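RNA polymerase II-associated protein 3 (Homo sapiens, PDB 6FM8) probably serves as a flexible scaffold that couples the chaperone HSP90 to the R2TP co-chaperone complex. Local coordinates at residues K5-Q8 with K9-D12. Residues are numbered along the deposited sequence; the frame is centred on the assembly and turned at random.
Sequences KLFQ and KNLD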
ATOM      1  N   LYS A   5      -0.834  -9.980  11.097  1.00 47.39           N
ATOM      2  CA  LYS A   5      -1.454 -10.999  10.231  1.00 47.11           C
ATOM      3  C   LYS A   5      -2.951 -11.238  10.506  1.00 49.95           C
ATOM      4  O   LYS A   5      -3.718 -11.396   9.549  1.00 49.24           O
ATOM      5  CB  LYS A   5      -0.705 -12.334  10.354  1.00 50.15           C
ATOM      6  N   LEU A   6      -3.361 -11.253  11.800  1.00 44.76           N
ATOM      7  CA  LEU A   6      -4.746 -11.490  12.235  1.00 43.70           C
ATOM      8  C   LEU A   6      -5.739 -10.415  11.761  1.00 45.93           C
ATOM      9  O   LEU A   6      -6.949 -10.676  11.739  1.00 45.15           O
ATOM     10  CB  LEU A   6      -4.824 -11.588  13.776  1.00 43.82           C
ATOM     11  CG  LEU A   6      -4.147 -12.795  14.426  1.00 48.33           C
ATOM     12  CD1 LEU A   6      -4.060 -12.625  15.918  1.00 47.86           C
ATOM     13  CD2 LEU A   6      -4.871 -14.094  14.078  1.00 51.86           C
ATOM     14  N   PHE A   7      -5.238  -9.211  11.410  1.00 40.50           N
ATOM     15  CA  PHE A   7      -6.086  -8.094  11.000  1.00 39.00           C
ATOM     16  C   PHE A   7      -6.202  -7.970   9.484  1.00 45.04           C
ATOM     17  O   PHE A   7      -7.008  -7.168   9.014  1.00 44.38           O
ATOM     18  CB  PHE A   7      -5.554  -6.789  11.613  1.00 39.55           C
ATOM     19  CG  PHE A   7      -5.871  -6.691  13.085  1.00 39.32           C
ATOM     20  CD1 PHE A   7      -5.093  -7.352  14.027  1.00 41.14           C
ATOM     21  CD2 PHE A   7      -6.956  -5.943  13.531  1.00 39.62           C
ATOM     22  CE1 PHE A   7      -5.415  -7.298  15.385  1.00 41.34           C
ATOM     23  CE2 PHE A   7      -7.252  -5.859  14.884  1.00 41.36           C
ATOM     24  CZ  PHE A   7      -6.491  -6.549  15.800  1.00 39.87           C
ATOM     25  N   GLN A   8      -5.450  -8.791   8.720  1.00 43.25           N
ATOM     26  CA  GLN A   8      -5.472  -8.776   7.248  1.00 44.06           C
ATOM     27  C   GLN A   8      -6.883  -9.056   6.708  1.00 48.27           C
ATOM     28  O   GLN A   8      -7.276  -8.458   5.705  1.00 49.20           O
ATOM     29  CB  GLN A   8      -4.452  -9.769   6.671  1.00 45.77           C
ATOM     30  CG  GLN A   8      -3.010  -9.244   6.743  1.00 63.03           C
ATOM     31  CD  GLN A   8      -1.952 -10.225   6.290  1.00 87.77           C
ATOM     32  OE1 GLN A   8      -2.200 -11.421   6.071  1.00 83.29           O
ATOM     33  NE2 GLN A   8      -0.723  -9.738   6.173  1.00 82.42           N
ATOM     34  N   LYS A   9      -7.666  -9.890   7.422  1.00 43.47           N
ATOM     35  CA  LYS A   9      -9.060 -10.215   7.090  1.00 42.78           C
ATOM     36  C   LYS A   9      -9.977  -8.983   7.245  1.00 44.95           C
ATOM     37  O   LYS A   9     -11.068  -8.964   6.670  1.00 45.95           O
ATOM     38  CB  LYS A   9      -9.586 -11.384   7.960  1.00 44.94           C
ATOM     39  CG  LYS A   9      -9.590 -11.126   9.475  1.00 55.86           C
ATOM     40  CD  LYS A   9     -10.699 -11.906  10.184  1.00 63.50           C
ATOM     41  CE  LYS A   9     -10.783 -11.618  11.670  1.00 66.81           C
ATOM     42  NZ  LYS A   9      -9.688 -12.277  12.440  1.00 67.71           N
ATOM     43  N   ASN A  10      -9.538  -7.969   8.023  1.00 38.92           N
ATOM     44  CA  ASN A  10     -10.321  -6.755   8.279  1.00 37.33           C
ATOM     45  C   ASN A  10      -9.996  -5.613   7.300  1.00 37.38           C
ATOM     46  O   ASN A  10     -10.644  -4.561   7.365  1.00 36.64           O
ATOM     47  CB  ASN A  10     -10.129  -6.291   9.728  1.00 38.31           C
ATOM     48  CG  ASN A  10     -10.502  -7.341  10.753  1.00 62.46           C
ATOM     49  OD1 ASN A  10     -11.242  -8.293  10.474  1.00 57.07           O
ATOM     50  ND2 ASN A  10      -9.962  -7.215  11.953  1.00 49.64           N
ATOM     51  N   LEU A  11      -9.033  -5.827   6.378  1.00 31.87           N
ATOM     52  CA  LEU A  11      -8.679  -4.828   5.368  1.00 31.85           C
ATOM     53  C   LEU A  11      -9.868  -4.551   4.461  1.00 35.00           C
ATOM     54  O   LEU A  11     -10.510  -5.496   3.996  1.00 36.06           O
ATOM     55  CB  LEU A  11      -7.480  -5.287   4.516  1.00 32.41           C
ATOM     56  CG  LEU A  11      -6.086  -5.146   5.132  1.00 38.49           C
ATOM     57  CD1 LEU A  11      -5.060  -5.925   4.329  1.00 39.17           C
ATOM     58  CD2 LEU A  11      -5.666  -3.676   5.216  1.00 42.51           C
ATOM     59  N   ASP A  12     -10.197  -3.271   4.270  1.00 29.62           N
ATOM     60  CA  ASP A  12     -11.284  -2.831   3.393  1.00 28.07           C
ATOM     61  C   ASP A  12     -10.660  -2.598   2.016  1.00 30.37           C
ATOM     62  O   ASP A  12      -9.771  -1.749   1.904  1.00 29.18           O
ATOM     63  CB  ASP A  12     -11.974  -1.559   3.947  1.00 29.21           C
ATOM     64  CG  ASP A  12     -13.199  -1.078   3.176  1.00 36.33           C
ATOM     65  OD1 ASP A  12     -13.303  -1.377   1.964  1.00 35.60           O
ATOM     66  OD2 ASP A  12     -14.032  -0.367   3.771  1.00 42.89           O
TER
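Lys9 turns its side chain back along the chain and binds the carbonyl oxygen of Leu6 through its ammonium group, with NZ 3.2 Å from Leu6 O. The ammonium nitrogen lies in the carbonyl plane, at a C=O...N angle of 158°. Two torsions make this return possible: CG sits between the backbone N and the carbonyl carbon (chi1 61°), and after an extended middle the chain bends at its last torsion, before NZ. The aliphatic part follows the same course, Lys9 CG passing 3.5 Å from Leu6 O, so one carbonyl meets both methylene and ammonium groups. One residue further on, Asn10 N donates to Phe7 O at 2.8 Å, and Leu11 N donates to Gln8 O at 3.2 Å. These two bonds make overlapping i to i+3 turns, while Gln8 N to Lys5 O closes a separate turn just before them. Asn10 has CG anti to its own carbonyl carbon and next to its backbone N, which places the amide beside the phenyl ring of Phe7. There ND2 approaches CD2 of Phe7 obliquely, at 3.6 Å, and the amide and ring planes stand 90° apart. Leu11 packs along the last carbonyl of the turns, its CB 3.4 Å and its CD1 3.6 Å from Gln8 O. Both Phe7 and Asn10 also touch Ser1, and Leu11 touches Leu2, bringing the start of the chain against this surface segment. From Leu11 the backbone is extended as far as Asp12, the N-cap residue, whose OD1 accepts a hydrogen bond from Asp14 N. The turns thus connect to helix 13-29 through extended Leu11 and the N-cap Asp12, and a short loop joins that helix to helix 34-48.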